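PDB 6KXD: ketosynthase from Streptomyces sp. MSC090213JE08, which probably acts, as a ketosynthase/chain length factor component, in the carbon-carbon bond-forming condensation of ishigamide polyketide synthesis on acyl carrier protein. Local coordinates for residues Leu249-Ile261 and Ala271-Asp283. Residues are numbered along the deposited sequence; the frame is centred on the assembly and turned at random.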
# COMPACT_ATOMS: atom_id res chain seq x y z
N LEU B 249 14.02 -16.09 16.43
CA LEU B 249 14.11 -15.19 17.55
C LEU B 249 12.74 -15.06 18.20
O LEU B 249 12.67 -14.81 19.40
CB LEU B 249 14.61 -13.81 17.10
CG LEU B 249 15.85 -13.81 16.20
CD1 LEU B 249 16.24 -12.38 15.82
CD2 LEU B 249 17.00 -14.51 16.90
N ALA B 250 11.67 -15.18 17.40
CA ALA B 250 10.35 -15.01 17.90
C ALA B 250 9.37 -15.58 16.90
O ALA B 250 9.60 -15.57 15.69
CB ALA B 250 10.05 -13.55 18.16
N ALA B 251 8.27 -16.10 17.42
CA ALA B 251 7.19 -16.62 16.60
C ALA B 251 6.07 -15.59 16.64
O ALA B 251 5.80 -15.06 17.69
CB ALA B 251 6.69 -17.94 17.09
N VAL B 252 5.52 -15.29 15.45
CA VAL B 252 4.38 -14.42 15.35
C VAL B 252 3.12 -15.27 15.51
O VAL B 252 2.72 -16.00 14.62
CB VAL B 252 4.36 -13.66 14.01
CG1 VAL B 252 3.15 -12.76 13.95
CG2 VAL B 252 5.64 -12.86 13.77
N LEU B 253 2.51 -15.19 16.71
CA LEU B 253 1.37 -15.99 17.06
C LEU B 253 0.08 -15.39 16.52
O LEU B 253 -0.86 -16.09 16.20
CB LEU B 253 1.33 -16.09 18.59
CG LEU B 253 2.52 -16.77 19.24
CD1 LEU B 253 2.15 -17.15 20.66
CD2 LEU B 253 2.96 -18.00 18.47
N SER B 254 -0.04 -14.07 16.54
CA SER B 254 -1.21 -13.44 16.01
C SER B 254 -0.92 -11.96 15.74
O SER B 254 -0.05 -11.35 16.34
CB SER B 254 -2.36 -13.54 16.96
OG SER B 254 -2.04 -12.81 18.11
N VAL B 255 -1.65 -11.46 14.77
CA VAL B 255 -1.71 -10.04 14.47
C VAL B 255 -3.18 -9.73 14.22
O VAL B 255 -3.83 -10.34 13.37
CB VAL B 255 -0.86 -9.65 13.26
CG1 VAL B 255 -1.03 -8.18 12.92
CG2 VAL B 255 0.58 -10.00 13.46
N GLU B 256 -3.70 -8.81 15.02
CA GLU B 256 -5.05 -8.46 14.93
C GLU B 256 -5.13 -6.94 14.77
O GLU B 256 -4.24 -6.19 15.22
CB GLU B 256 -5.83 -8.94 16.17
CG GLU B 256 -5.99 -10.45 16.24
CD GLU B 256 -6.80 -11.09 15.10
OE1 GLU B 256 -6.35 -12.13 14.58
OE2 GLU B 256 -7.87 -10.54 14.77
N THR B 257 -6.20 -6.53 14.12
CA THR B 257 -6.42 -5.15 13.81
C THR B 257 -7.89 -4.81 13.98
O THR B 257 -8.77 -5.67 13.86
CB THR B 257 -6.06 -4.82 12.35
OG1 THR B 257 -6.89 -5.66 11.56
CG2 THR B 257 -4.62 -5.06 11.96
N ARG B 258 -8.11 -3.53 14.23
CA ARG B 258 -9.41 -2.98 14.32
C ARG B 258 -9.37 -1.54 13.82
O ARG B 258 -8.29 -0.95 13.73
CB ARG B 258 -9.87 -3.01 15.78
CG ARG B 258 -10.32 -4.38 16.25
CD ARG B 258 -10.88 -4.22 17.64
NE ARG B 258 -12.07 -3.42 17.74
CZ ARG B 258 -13.31 -3.91 17.70
NH1 ARG B 258 -13.52 -5.13 17.24
NH2 ARG B 258 -14.32 -3.17 18.13
N VAL B 259 -10.54 -1.00 13.50
CA VAL B 259 -10.64 0.38 13.27
C VAL B 259 -11.49 0.97 14.38
O VAL B 259 -12.53 0.41 14.71
CB VAL B 259 -11.21 0.70 11.87
CG1 VAL B 259 -11.41 2.21 11.69
CG2 VAL B 259 -10.34 0.12 10.76
N ASP B 260 -10.99 2.07 14.94
CA ASP B 260 -11.60 2.75 16.06
C ASP B 260 -12.69 3.70 15.53
O ASP B 260 -12.54 4.90 15.60
CB ASP B 260 -10.56 3.53 16.85
CG ASP B 260 -11.12 4.33 18.02
OD1 ASP B 260 -12.27 4.03 18.46
OD2 ASP B 260 -10.43 5.25 18.48
N ILE B 261 -13.80 3.13 15.08
CA ILE B 261 -14.84 3.88 14.40
C ILE B 261 -15.65 4.72 15.40
O ILE B 261 -16.31 5.68 15.01
CB ILE B 261 -15.76 2.95 13.59
CG1 ILE B 261 -16.56 2.00 14.48
CG2 ILE B 261 -14.94 2.19 12.56
CD1 ILE B 261 -17.56 1.20 13.71
N ALA B 271 -10.06 -4.36 22.79
CA ALA B 271 -10.72 -5.38 22.03
C ALA B 271 -9.71 -6.06 21.11
O ALA B 271 -9.71 -7.26 20.96
CB ALA B 271 -11.88 -4.84 21.23
N CYS B 272 -8.86 -5.24 20.48
CA CYS B 272 -7.88 -5.75 19.58
C CYS B 272 -6.89 -6.68 20.28
O CYS B 272 -6.61 -7.76 19.79
CB CYS B 272 -7.14 -4.57 18.96
SG CYS B 272 -6.26 -5.09 17.47
N ALA B 273 -6.39 -6.26 21.45
CA ALA B 273 -5.41 -7.01 22.23
C ALA B 273 -6.04 -8.31 22.71
O ALA B 273 -5.48 -9.38 22.59
CB ALA B 273 -4.90 -6.19 23.37
N ARG B 274 -7.28 -8.23 23.18
CA ARG B 274 -7.92 -9.46 23.72
C ARG B 274 -8.11 -10.49 22.62
O ARG B 274 -7.85 -11.69 22.82
CB ARG B 274 -9.26 -9.14 24.38
CG ARG B 274 -9.05 -8.51 25.74
CD ARG B 274 -10.32 -8.48 26.57
NE ARG B 274 -10.06 -7.67 27.75
CZ ARG B 274 -9.31 -8.02 28.79
NH1 ARG B 274 -8.90 -9.26 28.97
NH2 ARG B 274 -8.97 -7.09 29.67
N ARG B 275 -8.50 -10.02 21.42
CA ARG B 275 -8.62 -10.87 20.28
C ARG B 275 -7.25 -11.45 19.92
O ARG B 275 -7.16 -12.62 19.67
CB ARG B 275 -9.23 -10.16 19.07
CG ARG B 275 -9.65 -11.09 17.94
CD ARG B 275 -10.49 -10.38 16.87
NE ARG B 275 -11.79 -11.01 16.61
CZ ARG B 275 -12.93 -10.76 17.26
NH1 ARG B 275 -12.96 -9.87 18.25
NH2 ARG B 275 -14.04 -11.39 16.94
N ALA B 276 -6.20 -10.61 19.89
CA ALA B 276 -4.87 -11.09 19.53
C ALA B 276 -4.41 -12.17 20.53
O ALA B 276 -3.82 -13.21 20.18
CB ALA B 276 -3.91 -9.94 19.46
N LEU B 277 -4.67 -11.93 21.80
CA LEU B 277 -4.25 -12.90 22.82
C LEU B 277 -5.05 -14.20 22.69
O LEU B 277 -4.46 -15.31 22.68
CB LEU B 277 -4.42 -12.25 24.19
CG LEU B 277 -3.40 -11.17 24.54
CD1 LEU B 277 -3.88 -10.38 25.74
CD2 LEU B 277 -2.02 -11.75 24.84
N ARG B 278 -6.36 -14.10 22.54
CA ARG B 278 -7.20 -15.29 22.30
C ARG B 278 -6.63 -16.08 21.11
O ARG B 278 -6.34 -17.29 21.21
CB ARG B 278 -8.66 -14.87 22.09
CG ARG B 278 -9.56 -15.99 21.59
CD ARG B 278 -11.05 -15.75 21.83
NE ARG B 278 -11.42 -14.34 21.73
CZ ARG B 278 -11.95 -13.76 20.65
NH1 ARG B 278 -12.11 -14.45 19.53
NH2 ARG B 278 -12.32 -12.49 20.70
N ARG B 279 -6.42 -15.39 19.98
CA ARG B 279 -6.00 -16.07 18.75
C ARG B 279 -4.61 -16.69 18.88
O ARG B 279 -4.30 -17.68 18.25
CB ARG B 279 -6.12 -15.13 17.55
CG ARG B 279 -7.57 -14.87 17.14
CD ARG B 279 -7.74 -14.54 15.67
NE ARG B 279 -8.26 -15.63 14.86
CZ ARG B 279 -8.19 -15.69 13.53
NH1 ARG B 279 -7.48 -14.81 12.86
NH2 ARG B 279 -8.84 -16.64 12.86
N ALA B 280 -3.76 -16.10 19.70
CA ALA B 280 -2.47 -16.64 20.00
C ALA B 280 -2.58 -17.84 20.96
O ALA B 280 -1.60 -18.57 21.16
CB ALA B 280 -1.62 -15.56 20.61
N GLY B 281 -3.73 -17.99 21.61
CA GLY B 281 -3.98 -19.03 22.62
C GLY B 281 -3.25 -18.75 23.91
O GLY B 281 -2.80 -19.67 24.61
N VAL B 282 -3.11 -17.47 24.26
CA VAL B 282 -2.45 -17.16 25.49
C VAL B 282 -3.33 -16.24 26.31
O VAL B 282 -4.20 -15.56 25.81
CB VAL B 282 -1.04 -16.58 25.30
CG1 VAL B 282 -0.19 -17.51 24.44
CG2 VAL B 282 -1.06 -15.18 24.73
N ASP B 283 -3.08 -16.31 27.61
CA ASP B 283 -3.74 -15.50 28.60
C ASP B 283 -2.96 -14.20 28.74
O ASP B 283 -1.73 -14.18 28.59
CB ASP B 283 -3.80 -16.27 29.92
CG ASP B 283 -4.79 -15.65 30.88
OD1 ASP B 283 -5.99 -15.94 30.73
OD2 ASP B 283 -4.35 -14.81 31.72
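Glu256 of strand 250-259 lies across helix 265-280 and meets Cys272, Arg275, Ala276 and Arg279. Its CB lies near both the methyl of Ala276 and the carbonyl oxygen of Cys272. CG comes closer, 3.5 Å from Ala276 CA, and the chain then bends (chi2 -63°), which lays the carboxylate between Arg275 and Arg279. OE1 takes Arg279: it lies 3.0 Å from Arg279 CD and forms a salt bridge with Arg279 NH1 at 3.4 Å. The N-H points nearly straight at the oxygen (166°), but the bond is long and weak. OE1 sits at the guanidinium edge, with the two planes almost perpendicular. OE2 touches the aliphatic part of Arg275, 3.4 Å from Arg275 CD, while the charged end stays beyond salt-bridge distance.

Nearer the helix end, Ser254 OG donates to Ala276 O at 2.8 Å. Ala280 N reaches the same oxygen from the opposite face of the carbonyl plane, as part of the normal helical bonding. Next to this, Leu253 CB packs on Ala280 CB at 3.6 Å. Leu253 and Ser254 form a classic beta bulge facing Val370, which lets both neighbours point to the helix. The helix closes in a Schellman motif at Gly281.

At the other end, Cys272 SG approaches Glu256 O at 3.2 Å. The methyl of Ala271 sits over one face of the Arg258 guanidinium, toward its rim, and Arg258 CD packs on Cys272. Arg258 also packs on Pro159 of the partner chain.

In this thiolase-clan chain the helix packs on antiparallel strands 250-259 and 365-373. The axes of 250-259 and 271-280 run roughly antiparallel, at 141°. Ala276 and Ala280 are consistent with their 6.9 Å approach. The flanking arginines probably stabilise the negative charge of buried Glu256.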